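Uncharacterized protein (Bacteroides uniformis, PDB 4JPQ) is of unknown function but probably binds carbohydrate through a family 9 carbohydrate-binding fold. Local coordinates at residues V90-S95 against G181-C186; D100-F105 against H209-F214; L113-G118 against A165-S170; V135-S140 against L157-P162. One frame throughout, in Å; residues are numbered along the deposited sequence.

Contact 1. Residues V90-S95 against G181-C186; sequences VEFFVS and GNFYKC
The rings of Phe93 and Tyr184 meet edge-to-face in a T-shaped pair: CE2 of Tyr184 lies 3.5 Å from CD1 of Phe93, over one face of the phenylalanine and toward its rim, with the planes 75° apart. Both rings stand on one face of two neighbouring antiparallel strands, 90-95 and 181-186, together with Glu91 and Asn182. Glu91 reaches past Tyr184 with its chain extended beyond CG; its carboxylate is nearly perpendicular to the tyrosine ring, OE1 being 3.6 Å from CD2 of Tyr184, and OE2 lies beside SG of Cys186. The opposite face carries Val90, Phe92, Phe183 and Lys185. Here the rings of Phe92 and Phe183 point the same way and lie almost parallel, 19° apart, but slid so far that they barely overlap, their centroids 5.1 Å from each other. CG of Phe92 is anti to its own nitrogen (chi1 174°), which brings its ring beside that of Phe183. Between the faces the backbones are joined by two hydrogen-bonded pairs, Glu91 with Tyr184 and Phe93 with Asn182; the bond from Phe93 N to Asn182 O is 2.9 Å long and almost straight. Phe208 stacks on Tyr184. The chemistry thus differs between the faces: Phe92 and Phe183 are apolar, with Lys185 NZ at the end of their face salt-bridged to Glu70 and hydrogen-bonded to His194, while Phe93, Tyr184 and Glu91 make a buried face mixing aromatic rings with a carboxylate; the Phe93 side chain is about 5 Å from a bound buffer molecule, which may mark a ligand pocket.

Contact 2. Residues D100-F105 against H209-F214; sequences DRYYNF and HCPAFF
OH of Tyr102 and ND1 of His209 share a 2.7 Å hydrogen bond in which either could be the donor. Each atom lies at the edge of the other residue's ring, close to its plane, so the rings meet rim to rim, with planes 63° apart and neither over the other's face. CG of Tyr102 sits between its backbone nitrogen and carbonyl carbon (chi1 72°), and from there the ring extends across to the 209-214 loop. On the way its CD1 packs against CG of Pro211 at 3.9 Å, while its CB lies at the edge of the Phe214 ring, 4.1 Å from CE2. Within the loop, CA of Pro211 lies over the centre of the Phe214 ring. The contact joins strand 102-108 to the irregular chain, with a short 3-10 turn at 211-213, that leads into strand 215-219. A buffer molecule is bound about 3 Å from the His209 side chain, which may mark a ligand pocket in this carbohydrate-binding family 9 protein. Asn104 approaches the same imidazole obliquely, ND2 being 3.7 Å from CE1 of His209. The polar end of Asn104 is held elsewhere, OD1 by Arg124 and ND2 by Gln116 and Glu106; Arg124 also makes a cation-pi contact with Tyr102.

Contact 3. Residues L113-G118 against A165-S170; sequences LLIQGG and AFFQHS
Phe167 and Gln168, consecutive in the 165-170 loop, reach the end of strand 113-118 with an aromatic ring and an amide. Phe166 is the centre of an inverse gamma turn and opens a type I beta turn to His169, with Phe167 and Gln168 at its middle positions. Phe167 has CG between its nitrogen and carbonyl carbon (chi1 69°), which brings the end of the ring back toward the strand. Its CE1 lies 4.2 Å from CG2 of Ile115, which sits at the ring's edge, and its CZ comes to 3.8 Å from Gly117 N. The Ile115 and Phe167 side chains pass each other in opposite directions. Next, the extended Gln168 side chain brings its amide to the Gly117-Gly118 peptide. NE2 of Gln168 donates a weak, bent hydrogen bond to Gly117 O, 3.1 Å long with an angle of 125° at the hydrogen. The backbone N of Gln168 and ND1 of His169 are both hydrogen-bonded to the hydroxyl of Tyr103, which ties the turn to strand 102-108. Helix 129-134 adds Val131 beside Phe167 and Leu132 beside Ile115. The arrangement is a beta turn in the connection from strand 152-162 to strand 178-186, packed on a strand of the family 9 carbohydrate-binding domain.

Contact 4. Residues V135-S140 against L157-P162; sequences VKRWSS and LVMVIP
Four backbone hydrogen bonds link 135-140 to 157-162, two in the pair Lys136 with Val160 and two in the pair Trp138 with Val158. The shorter bond of each pair is donated from the second strand: Val160 N to Lys136 O and Val158 N to Trp138 O are both 2.8 Å. CA-H...O contacts fill the intervals, among them Arg137 CA to Val158 O at 3.3 Å. The strands run antiparallel, 173° between their directions, and place 136-139 beside strand 152-162, whose other neighbour is strand 61-70, in the beta framework of this carbohydrate-binding family 9 protein. Apolar side-chain contacts are few. On the face of Lys136 and Trp138, CE3 of Trp138 meets CG2 of Val158 at 3.9 Å, the side chains crossing at a slant, and CB of Lys136 packs on CB of Val160. Just before strand 136-139, Val135 lies alongside Ile161, pointing the same way, with CG1 of each residue 4.1 Å from the other. Polar side chains turn to local or outside partners. Arg137, bent at chi3 (-91°), folds back to donate NE to Val135 O at 3.1 Å, the oxygen lying in the guanidinium plane; NH1 continues to Gly111 O and a salt bridge with Asp80. Ser139 OG hydrogen-bonds to Cys109 O, and Lys136 NZ to Ser17 OG.

Contacts 1 and 4 are both antiparallel strand pairs joined by four backbone bonds, whereas contacts 2 and 3 bring loops onto strands through side chains. Contact 1 is nearest the centre of the chain and wholly buried; contact 2 is mostly buried, though His209 is exposed; contact 4 is buried but has partly exposed polar side chains, and contact 3 is partly buried. Contacts 1 to 3 are linked through the neighbouring strands 89-95, 102-108 and 113-118. Phe92 and Phe105 both pack on Ile161 of contact 4, while Leu113 and Ile115 meet Val135. Phe93 of contact 1 and His209 of contact 2 lie near a bound buffer molecule; contact 4 relies on its backbone ladder with modest apolar contacts.

Contact 1. Residues V90-S95 against G181-C186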
loop_
_atom_site.group_PDB
_atom_site.type_symbol
_atom_site.label_atom_id
_atom_site.label_comp_id
_atom_site.label_asym_id
_atom_site.label_seq_id
_atom_site.Cartn_x
_atom_site.Cartn_y
_atom_site.Cartn_z
ATOM N N VAL A 90 1.083 -6.280 1.328
ATOM C CA VAL A 90 1.600 -5.072 0.666
ATOM C C VAL A 90 0.984 -3.884 1.403
ATOM O O VAL A 90 -0.158 -3.971 1.898
ATOM C CB VAL A 90 1.307 -4.983 -0.833
ATOM C CG1 VAL A 90 2.081 -6.068 -1.567
ATOM C CG2 VAL A 90 -0.187 -5.039 -1.150
ATOM N N GLU A 91 1.752 -2.795 1.487
ATOM C CA GLU A 91 1.372 -1.634 2.282
ATOM C C GLU A 91 1.639 -0.308 1.563
ATOM O O GLU A 91 2.537 -0.217 0.727
ATOM C CB GLU A 91 2.134 -1.656 3.622
ATOM C CG GLU A 91 2.064 -2.977 4.403
ATOM C CD GLU A 91 2.802 -2.981 5.733
ATOM O OE1 GLU A 91 3.478 -1.999 6.071
ATOM O OE2 GLU A 91 2.724 -3.996 6.447
ATOM N N PHE A 92 0.827 0.696 1.910
ATOM C CA PHE A 92 0.926 2.073 1.422
ATOM C C PHE A 92 0.759 3.002 2.624
ATOM O O PHE A 92 -0.272 2.959 3.289
ATOM C CB PHE A 92 -0.170 2.358 0.389
ATOM C CG PHE A 92 -0.243 3.807 -0.069
ATOM C CD1 PHE A 92 0.896 4.476 -0.526
ATOM C CD2 PHE A 92 -1.467 4.488 -0.105
ATOM C CE1 PHE A 92 0.827 5.793 -0.978
ATOM C CE2 PHE A 92 -1.544 5.799 -0.564
ATOM C CZ PHE A 92 -0.394 6.452 -0.998
ATOM N N PHE A 93 1.781 3.800 2.905
ATOM C CA PHE A 93 1.779 4.763 4.017
ATOM C C PHE A 93 1.829 6.143 3.372
ATOM O O PHE A 93 2.604 6.334 2.438
ATOM C CB PHE A 93 3.011 4.596 4.912
ATOM C CG PHE A 93 2.930 3.461 5.916
ATOM C CD1 PHE A 93 2.551 2.165 5.546
ATOM C CD2 PHE A 93 3.330 3.671 7.238
ATOM C CE1 PHE A 93 2.520 1.131 6.485
ATOM C CE2 PHE A 93 3.303 2.643 8.172
ATOM C CZ PHE A 93 2.891 1.371 7.797
ATOM N N VAL A 94 1.044 7.100 3.878
ATOM C CA VAL A 94 0.966 8.437 3.258
ATOM C C VAL A 94 0.462 9.544 4.206
ATOM O O VAL A 94 -0.466 9.311 4.979
ATOM C CB VAL A 94 0.087 8.363 1.971
ATOM C CG1 VAL A 94 -1.357 7.973 2.284
ATOM C CG2 VAL A 94 0.118 9.659 1.180
ATOM N N SER A 95 1.086 10.726 4.122
ATOM C CA SER A 95 0.712 11.942 4.870
ATOM C C SER A 95 0.234 12.903 3.773
ATOM O O SER A 95 1.034 13.307 2.921
ATOM C CB SER A 95 1.906 12.538 5.639
ATOM O OG SER A 95 1.604 13.809 6.204
ATOM N N GLY A 181 4.907 9.808 1.135
ATOM C CA GLY A 181 4.564 8.437 1.478
ATOM C C GLY A 181 5.614 7.405 1.137
ATOM O O GLY A 181 6.722 7.739 0.703
ATOM N N ASN A 182 5.266 6.142 1.364
ATOM C CA ASN A 182 6.153 5.024 1.042
ATOM C C ASN A 182 5.317 3.766 0.795
ATOM O O ASN A 182 4.117 3.720 1.152
ATOM C CB ASN A 182 7.175 4.822 2.181
ATOM C CG ASN A 182 8.507 4.234 1.715
ATOM O OD1 ASN A 182 8.612 3.620 0.652
ATOM N ND2 ASN A 182 9.539 4.418 2.537
ATOM N N PHE A 183 5.953 2.770 0.174
ATOM C CA PHE A 183 5.296 1.508 -0.177
ATOM C C PHE A 183 6.121 0.362 0.373
ATOM O O PHE A 183 7.350 0.416 0.312
ATOM C CB PHE A 183 5.143 1.392 -1.695
ATOM C CG PHE A 183 4.552 2.622 -2.333
ATOM C CD1 PHE A 183 5.364 3.710 -2.649
ATOM C CD2 PHE A 183 3.180 2.712 -2.594
ATOM C CE1 PHE A 183 4.825 4.857 -3.215
ATOM C CE2 PHE A 183 2.642 3.857 -3.172
ATOM C CZ PHE A 183 3.463 4.933 -3.476
ATOM N N TYR A 184 5.451 -0.648 0.942
ATOM C CA TYR A 184 6.149 -1.777 1.555
ATOM C C TYR A 184 5.562 -3.151 1.242
ATOM O O TYR A 184 4.380 -3.285 0.915
ATOM C CB TYR A 184 6.169 -1.655 3.087
ATOM C CG TYR A 184 6.522 -0.316 3.683
ATOM C CD1 TYR A 184 7.780 0.240 3.492
ATOM C CD2 TYR A 184 5.616 0.371 4.507
ATOM C CE1 TYR A 184 8.126 1.467 4.065
ATOM C CE2 TYR A 184 5.946 1.596 5.080
ATOM C CZ TYR A 184 7.204 2.137 4.878
ATOM O OH TYR A 184 7.516 3.347 5.447
ATOM N N LYS A 185 6.425 -4.157 1.411
ATOM C CA LYS A 185 6.101 -5.580 1.312
ATOM C C LYS A 185 6.656 -6.276 2.560
ATOM O O LYS A 185 7.775 -5.969 3.002
ATOM C CB LYS A 185 6.773 -6.191 0.106
ATOM C CG LYS A 185 6.613 -7.695 -0.047
ATOM C CD LYS A 185 5.207 -8.110 -0.448
ATOM C CE LYS A 185 5.044 -9.631 -0.509
ATOM N NZ LYS A 185 4.915 -10.330 0.800
ATOM N N CYS A 186 5.887 -7.222 3.102
ATOM C CA CYS A 186 6.303 -7.985 4.276
ATOM C C CYS A 186 5.443 -9.226 4.482
ATOM O O CYS A 186 4.547 -9.496 3.688
ATOM C CB CYS A 186 6.244 -7.098 5.541
ATOM S SG CYS A 186 4.570 -6.633 6.002
#

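Contact 2. Residues D100-F105 against H209-F214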
loop_
_atom_site.group_PDB
_atom_site.type_symbol
_atom_site.label_atom_id
_atom_site.label_comp_id
_atom_site.label_asym_id
_atom_site.label_seq_id
_atom_site.Cartn_x
_atom_site.Cartn_y
_atom_site.Cartn_z
ATOM N N ASP A 100 1.945 16.447 10.602
ATOM C CA ASP A 100 2.517 15.210 11.169
ATOM C C ASP A 100 1.626 13.979 11.121
ATOM O O ASP A 100 2.126 12.869 11.316
ATOM C CB ASP A 100 3.026 15.454 12.591
ATOM C CG ASP A 100 4.188 16.444 12.634
ATOM O OD1 ASP A 100 4.780 16.765 11.573
ATOM O OD2 ASP A 100 4.523 16.891 13.746
ATOM N N ARG A 101 0.330 14.158 10.868
ATOM C CA ARG A 101 -0.572 13.024 10.754
ATOM C C ARG A 101 -0.319 12.267 9.447
ATOM O O ARG A 101 -0.044 12.875 8.399
ATOM C CB ARG A 101 -2.034 13.455 10.792
ATOM C CG ARG A 101 -2.520 13.992 12.124
ATOM C CD ARG A 101 -4.058 14.109 12.015
ATOM N NE ARG A 101 -4.733 15.060 12.914
ATOM C CZ ARG A 101 -5.343 14.777 14.078
ATOM N NH1 ARG A 101 -5.377 13.538 14.604
ATOM N NH2 ARG A 101 -5.926 15.776 14.755
ATOM N N TYR A 102 -0.382 10.940 9.532
ATOM C CA TYR A 102 -0.217 10.052 8.362
ATOM C C TYR A 102 -1.164 8.869 8.498
ATOM O O TYR A 102 -1.734 8.637 9.582
ATOM C CB TYR A 102 1.236 9.550 8.198
ATOM C CG TYR A 102 1.658 8.528 9.215
ATOM C CD1 TYR A 102 2.074 8.910 10.503
ATOM C CD2 TYR A 102 1.623 7.164 8.913
ATOM C CE1 TYR A 102 2.445 7.956 11.456
ATOM C CE2 TYR A 102 1.977 6.203 9.861
ATOM C CZ TYR A 102 2.394 6.598 11.120
ATOM O OH TYR A 102 2.746 5.644 12.029
ATOM N N TYR A 103 -1.286 8.135 7.394
ATOM C CA TYR A 103 -2.132 6.962 7.293
ATOM C C TYR A 103 -1.333 5.769 6.800
ATOM O O TYR A 103 -0.363 5.938 6.069
ATOM C CB TYR A 103 -3.237 7.219 6.283
ATOM C CG TYR A 103 -4.176 8.326 6.659
ATOM C CD1 TYR A 103 -3.895 9.656 6.334
ATOM C CD2 TYR A 103 -5.376 8.049 7.325
ATOM C CE1 TYR A 103 -4.783 10.681 6.663
ATOM C CE2 TYR A 103 -6.269 9.061 7.658
ATOM C CZ TYR A 103 -5.973 10.374 7.325
ATOM O OH TYR A 103 -6.847 11.383 7.648
ATOM N N ASN A 104 -1.743 4.574 7.207
ATOM C CA ASN A 104 -1.137 3.329 6.724
ATOM C C ASN A 104 -2.249 2.395 6.250
ATOM O O ASN A 104 -3.175 2.093 7.008
ATOM C CB ASN A 104 -0.240 2.642 7.769
ATOM C CG ASN A 104 -0.945 2.374 9.078
ATOM O OD1 ASN A 104 -1.512 3.278 9.651
ATOM N ND2 ASN A 104 -0.921 1.131 9.550
ATOM N N PHE A 105 -2.159 1.990 4.984
ATOM C CA PHE A 105 -3.097 1.083 4.351
ATOM C C PHE A 105 -2.327 -0.208 4.151
ATOM O O PHE A 105 -1.441 -0.255 3.304
ATOM C CB PHE A 105 -3.558 1.638 2.998
ATOM C CG PHE A 105 -4.309 2.927 3.099
ATOM C CD1 PHE A 105 -3.626 4.133 3.169
ATOM C CD2 PHE A 105 -5.697 2.943 3.087
ATOM C CE1 PHE A 105 -4.317 5.328 3.244
ATOM C CE2 PHE A 105 -6.392 4.142 3.167
ATOM C CZ PHE A 105 -5.705 5.332 3.244
ATOM N N HIS A 209 6.779 2.772 10.392
ATOM C CA HIS A 209 6.034 3.985 10.806
ATOM C C HIS A 209 6.967 5.207 10.995
ATOM O O HIS A 209 7.001 5.824 12.064
ATOM C CB HIS A 209 5.217 3.670 12.065
ATOM C CG HIS A 209 4.152 2.643 11.849
ATOM N ND1 HIS A 209 2.824 2.967 11.682
ATOM C CD2 HIS A 209 4.226 1.294 11.748
ATOM C CE1 HIS A 209 2.122 1.861 11.501
ATOM N NE2 HIS A 209 2.948 0.831 11.535
ATOM N N CYS A 210 7.651 5.598 9.912
ATOM C CA CYS A 210 8.703 6.632 9.926
ATOM C C CYS A 210 8.532 7.681 8.819
ATOM O O CYS A 210 9.170 7.590 7.767
ATOM C CB CYS A 210 10.061 5.942 9.820
ATOM S SG CYS A 210 10.103 4.724 8.496
ATOM N N PRO A 211 7.674 8.694 9.066
ATOM C CA PRO A 211 7.445 9.803 8.136
ATOM C C PRO A 211 8.684 10.552 7.634
ATOM O O PRO A 211 8.642 11.096 6.534
ATOM C CB PRO A 211 6.555 10.755 8.939
ATOM C CG PRO A 211 5.796 9.864 9.837
ATOM C CD PRO A 211 6.764 8.788 10.227
ATOM N N ALA A 212 9.747 10.609 8.438
ATOM C CA ALA A 212 11.016 11.228 8.019
ATOM C C ALA A 212 11.594 10.571 6.754
ATOM O O ALA A 212 12.189 11.265 5.939
ATOM C CB ALA A 212 12.039 11.173 9.146
ATOM N N PHE A 213 11.397 9.255 6.601
ATOM C CA PHE A 213 11.920 8.493 5.454
ATOM C C PHE A 213 10.979 8.314 4.268
ATOM O O PHE A 213 11.363 7.669 3.278
ATOM C CB PHE A 213 12.518 7.166 5.941
ATOM C CG PHE A 213 13.757 7.368 6.759
ATOM C CD1 PHE A 213 14.979 7.620 6.123
ATOM C CD2 PHE A 213 13.707 7.380 8.163
ATOM C CE1 PHE A 213 16.128 7.843 6.866
ATOM C CE2 PHE A 213 14.856 7.600 8.911
ATOM C CZ PHE A 213 16.069 7.834 8.260
ATOM N N PHE A 214 9.779 8.912 4.336
ATOM C CA PHE A 214 8.850 8.872 3.207
ATOM C C PHE A 214 9.416 9.612 2.003
ATOM O O PHE A 214 10.151 10.587 2.154
ATOM C CB PHE A 214 7.505 9.577 3.475
ATOM C CG PHE A 214 6.577 8.916 4.473
ATOM C CD1 PHE A 214 6.650 7.568 4.828
ATOM C CD2 PHE A 214 5.503 9.673 4.966
ATOM C CE1 PHE A 214 5.733 7.033 5.733
ATOM C CE2 PHE A 214 4.577 9.135 5.855
ATOM C CZ PHE A 214 4.691 7.811 6.241
#

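Contact 3. Residues L113-G118 against A165-S170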
loop_
_atom_site.group_PDB
_atom_site.type_symbol
_atom_site.label_atom_id
_atom_site.label_comp_id
_atom_site.label_asym_id
_atom_site.label_seq_id
_atom_site.Cartn_x
_atom_site.Cartn_y
_atom_site.Cartn_z
ATOM N N LEU A 113 -8.055 -5.765 4.736
ATOM C CA LEU A 113 -7.380 -4.464 4.866
ATOM C C LEU A 113 -7.379 -3.903 6.281
ATOM O O LEU A 113 -8.358 -4.034 7.017
ATOM C CB LEU A 113 -8.095 -3.456 3.974
ATOM C CG LEU A 113 -7.741 -1.960 3.956
ATOM C CD1 LEU A 113 -6.376 -1.716 3.339
ATOM C CD2 LEU A 113 -8.815 -1.190 3.199
ATOM N N LEU A 114 -6.276 -3.236 6.608
ATOM C CA LEU A 114 -6.078 -2.508 7.860
ATOM C C LEU A 114 -5.751 -1.061 7.490
ATOM O O LEU A 114 -4.925 -0.821 6.582
ATOM C CB LEU A 114 -4.899 -3.080 8.640
ATOM C CG LEU A 114 -4.328 -2.269 9.819
ATOM C CD1 LEU A 114 -5.278 -2.296 10.994
ATOM C CD2 LEU A 114 -2.969 -2.794 10.235
ATOM N N ILE A 115 -6.395 -0.121 8.187
ATOM C CA ILE A 115 -6.111 1.304 8.040
ATOM C C ILE A 115 -6.020 1.926 9.425
ATOM O O ILE A 115 -6.893 1.691 10.252
ATOM C CB ILE A 115 -7.197 2.113 7.290
ATOM C CG1 ILE A 115 -7.612 1.466 5.977
ATOM C CG2 ILE A 115 -6.687 3.533 6.999
ATOM C CD1 ILE A 115 -8.793 2.157 5.309
ATOM N N GLN A 116 -4.966 2.700 9.669
ATOM C CA GLN A 116 -4.893 3.530 10.868
ATOM C C GLN A 116 -4.566 4.947 10.421
ATOM O O GLN A 116 -4.130 5.169 9.274
ATOM C CB GLN A 116 -3.846 3.069 11.852
ATOM C CG GLN A 116 -3.992 1.684 12.438
ATOM C CD GLN A 116 -2.643 1.183 12.928
ATOM O OE1 GLN A 116 -1.840 0.627 12.159
ATOM N NE2 GLN A 116 -2.368 1.415 14.192
ATOM N N GLY A 117 -4.798 5.893 11.324
ATOM C CA GLY A 117 -4.542 7.320 11.081
ATOM C C GLY A 117 -4.046 8.018 12.334
ATOM O O GLY A 117 -4.430 7.648 13.442
ATOM N N GLY A 118 -3.174 9.010 12.161
ATOM C CA GLY A 118 -2.641 9.800 13.293
ATOM C C GLY A 118 -1.159 10.071 13.207
ATOM O O GLY A 118 -0.490 9.642 12.258
ATOM N N ALA A 165 -11.479 8.655 2.344
ATOM C CA ALA A 165 -10.857 7.662 3.255
ATOM C C ALA A 165 -9.749 8.243 4.133
ATOM O O ALA A 165 -9.320 7.569 5.070
ATOM C CB ALA A 165 -10.333 6.463 2.505
ATOM N N PHE A 166 -9.265 9.458 3.847
ATOM C CA PHE A 166 -8.349 10.147 4.761
ATOM C C PHE A 166 -9.248 10.705 5.881
ATOM O O PHE A 166 -9.481 11.914 5.996
ATOM C CB PHE A 166 -7.573 11.239 4.034
ATOM C CG PHE A 166 -6.635 10.721 2.976
ATOM C CD1 PHE A 166 -5.668 9.776 3.292
ATOM C CD2 PHE A 166 -6.661 11.232 1.686
ATOM C CE1 PHE A 166 -4.784 9.307 2.327
ATOM C CE2 PHE A 166 -5.764 10.793 0.723
ATOM C CZ PHE A 166 -4.829 9.819 1.039
ATOM N N PHE A 167 -9.689 9.784 6.736
ATOM C CA PHE A 167 -10.741 10.021 7.740
ATOM C C PHE A 167 -10.510 11.064 8.823
ATOM O O PHE A 167 -11.474 11.474 9.476
ATOM C CB PHE A 167 -11.256 8.689 8.338
ATOM C CG PHE A 167 -10.272 7.949 9.214
ATOM C CD1 PHE A 167 -9.346 7.068 8.671
ATOM C CD2 PHE A 167 -10.326 8.082 10.597
ATOM C CE1 PHE A 167 -8.456 6.375 9.484
ATOM C CE2 PHE A 167 -9.447 7.385 11.423
ATOM C CZ PHE A 167 -8.505 6.532 10.862
ATOM N N GLN A 168 -9.253 11.467 9.012
ATOM C CA GLN A 168 -8.885 12.542 9.938
ATOM C C GLN A 168 -8.634 13.890 9.221
ATOM O O GLN A 168 -8.129 14.822 9.850
ATOM C CB GLN A 168 -7.646 12.149 10.741
ATOM C CG GLN A 168 -7.803 10.903 11.606
ATOM C CD GLN A 168 -6.510 10.510 12.311
ATOM O OE1 GLN A 168 -5.408 10.762 11.813
ATOM N NE2 GLN A 168 -6.638 9.890 13.475
ATOM N N HIS A 169 -9.000 14.004 7.935
ATOM C CA HIS A 169 -8.822 15.240 7.130
ATOM C C HIS A 169 -10.023 15.539 6.238
ATOM O O HIS A 169 -10.886 14.682 6.045
ATOM C CB HIS A 169 -7.576 15.111 6.230
ATOM C CG HIS A 169 -6.282 15.019 6.979
ATOM N ND1 HIS A 169 -5.802 13.837 7.494
ATOM C CD2 HIS A 169 -5.369 15.963 7.300
ATOM C CE1 HIS A 169 -4.654 14.057 8.109
ATOM N NE2 HIS A 169 -4.369 15.339 8.004
ATOM N N SER A 170 -10.055 16.763 5.708
ATOM C CA SER A 170 -11.077 17.210 4.758
ATOM C C SER A 170 -10.370 17.457 3.433
ATOM O O SER A 170 -10.290 18.584 2.960
ATOM C CB SER A 170 -11.774 18.470 5.266
ATOM O OG SER A 170 -12.518 18.178 6.427
#

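Contact 4. Residues V135-S140 against L157-P162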
loop_
_atom_site.group_PDB
_atom_site.type_symbol
_atom_site.label_atom_id
_atom_site.label_comp_id
_atom_site.label_asym_id
_atom_site.label_seq_id
_atom_site.Cartn_x
_atom_site.Cartn_y
_atom_site.Cartn_z
ATOM N N VAL A 135 -12.748 1.958 0.718
ATOM C CA VAL A 135 -11.576 1.488 -0.042
ATOM C C VAL A 135 -11.920 0.212 -0.784
ATOM O O VAL A 135 -12.083 -0.842 -0.173
ATOM C CB VAL A 135 -10.336 1.254 0.846
ATOM C CG1 VAL A 135 -9.155 0.788 -0.004
ATOM C CG2 VAL A 135 -9.977 2.527 1.609
ATOM N N LYS A 136 -12.038 0.329 -2.101
ATOM C CA LYS A 136 -12.346 -0.806 -2.954
ATOM C C LYS A 136 -11.037 -1.531 -3.163
ATOM O O LYS A 136 -9.982 -0.905 -3.244
ATOM C CB LYS A 136 -12.960 -0.373 -4.286
ATOM C CG LYS A 136 -14.270 0.380 -4.143
ATOM C CD LYS A 136 -14.639 1.037 -5.473
ATOM C CE LYS A 136 -15.984 1.744 -5.408
ATOM N NZ LYS A 136 -16.400 2.226 -6.750
ATOM N N ARG A 137 -11.128 -2.855 -3.218
ATOM C CA ARG A 137 -9.988 -3.735 -3.360
ATOM C C ARG A 137 -10.258 -4.878 -4.315
ATOM O O ARG A 137 -11.420 -5.206 -4.595
ATOM C CB ARG A 137 -9.709 -4.366 -2.017
ATOM C CG ARG A 137 -9.204 -3.416 -0.960
ATOM C CD ARG A 137 -9.537 -3.940 0.426
ATOM N NE ARG A 137 -10.824 -3.475 0.965
ATOM C CZ ARG A 137 -11.409 -3.947 2.073
ATOM N NH1 ARG A 137 -10.895 -4.968 2.769
ATOM N NH2 ARG A 137 -12.553 -3.413 2.476
ATOM N N TRP A 138 -9.166 -5.487 -4.780
ATOM C CA TRP A 138 -9.204 -6.700 -5.602
ATOM C C TRP A 138 -7.848 -7.391 -5.511
ATOM O O TRP A 138 -6.815 -6.718 -5.517
ATOM C CB TRP A 138 -9.534 -6.391 -7.077
ATOM C CG TRP A 138 -9.309 -7.580 -8.002
ATOM C CD1 TRP A 138 -10.205 -8.566 -8.305
ATOM C CD2 TRP A 138 -8.095 -7.925 -8.674
ATOM N NE1 TRP A 138 -9.633 -9.489 -9.150
ATOM C CE2 TRP A 138 -8.334 -9.130 -9.386
ATOM C CE3 TRP A 138 -6.828 -7.328 -8.756
ATOM C CZ2 TRP A 138 -7.351 -9.750 -10.188
ATOM C CZ3 TRP A 138 -5.830 -7.958 -9.558
ATOM C CH2 TRP A 138 -6.109 -9.156 -10.259
ATOM N N SER A 139 -7.870 -8.720 -5.458
ATOM C CA SER A 139 -6.655 -9.532 -5.497
ATOM C C SER A 139 -6.857 -10.777 -6.340
ATOM O O SER A 139 -7.971 -11.275 -6.459
ATOM C CB SER A 139 -6.218 -9.946 -4.099
ATOM O OG SER A 139 -5.088 -10.806 -4.162
ATOM N N SER A 140 -5.754 -11.282 -6.894
ATOM C CA SER A 140 -5.742 -12.540 -7.656
ATOM C C SER A 140 -5.879 -13.758 -6.728
ATOM O O SER A 140 -6.118 -14.864 -7.221
ATOM C CB SER A 140 -4.482 -12.659 -8.547
ATOM O OG SER A 140 -3.276 -12.754 -7.787
ATOM N N LEU A 157 -2.511 -7.235 -6.572
ATOM C CA LEU A 157 -3.465 -6.600 -5.676
ATOM C C LEU A 157 -3.665 -5.137 -6.024
ATOM O O LEU A 157 -2.704 -4.465 -6.386
ATOM C CB LEU A 157 -2.988 -6.740 -4.228
ATOM C CG LEU A 157 -3.878 -6.147 -3.118
ATOM C CD1 LEU A 157 -3.873 -7.036 -1.888
ATOM C CD2 LEU A 157 -3.535 -4.705 -2.749
ATOM N N VAL A 158 -4.909 -4.666 -5.843
ATOM C CA VAL A 158 -5.322 -3.319 -6.161
ATOM C C VAL A 158 -6.081 -2.695 -5.016
ATOM O O VAL A 158 -6.866 -3.369 -4.356
ATOM C CB VAL A 158 -6.238 -3.325 -7.400
ATOM C CG1 VAL A 158 -6.984 -2.002 -7.601
ATOM C CG2 VAL A 158 -5.423 -3.659 -8.629
HETATM N N MSE A 159 -5.837 -1.404 -4.816
HETATM C CA MSE A 159 -6.535 -0.590 -3.835
HETATM C C MSE A 159 -6.976 0.666 -4.540
HETATM O O MSE A 159 -6.173 1.305 -5.231
HETATM C CB MSE A 159 -5.625 -0.190 -2.663
HETATM C CG MSE A 159 -5.346 -1.353 -1.726
HETATM SE SE MSE A 159 -4.480 -0.677 -0.098
HETATM C CE MSE A 159 -2.582 -1.135 -0.403
ATOM N N VAL A 160 -8.249 1.016 -4.381
ATOM C CA VAL A 160 -8.824 2.270 -4.897
ATOM C C VAL A 160 -9.164 3.065 -3.627
ATOM O O VAL A 160 -10.118 2.733 -2.925
ATOM C CB VAL A 160 -10.067 2.017 -5.755
ATOM C CG1 VAL A 160 -10.631 3.323 -6.301
ATOM C CG2 VAL A 160 -9.732 1.060 -6.884
ATOM N N ILE A 161 -8.345 4.064 -3.312
ATOM C CA ILE A 161 -8.467 4.840 -2.071
ATOM C C ILE A 161 -9.146 6.191 -2.338
ATOM O O ILE A 161 -8.504 7.092 -2.877
ATOM C CB ILE A 161 -7.073 5.044 -1.428
ATOM C CG1 ILE A 161 -6.436 3.689 -1.094
ATOM C CG2 ILE A 161 -7.172 5.893 -0.162
ATOM C CD1 ILE A 161 -4.963 3.763 -0.745
ATOM N N PRO A 162 -10.447 6.333 -1.984
ATOM C CA PRO A 162 -11.072 7.644 -2.186
ATOM C C PRO A 162 -10.492 8.691 -1.247
ATOM O O PRO A 162 -10.063 8.370 -0.137
ATOM C CB PRO A 162 -12.554 7.399 -1.846
ATOM C CG PRO A 162 -12.718 5.933 -1.945
ATOM C CD PRO A 162 -11.427 5.402 -1.396
#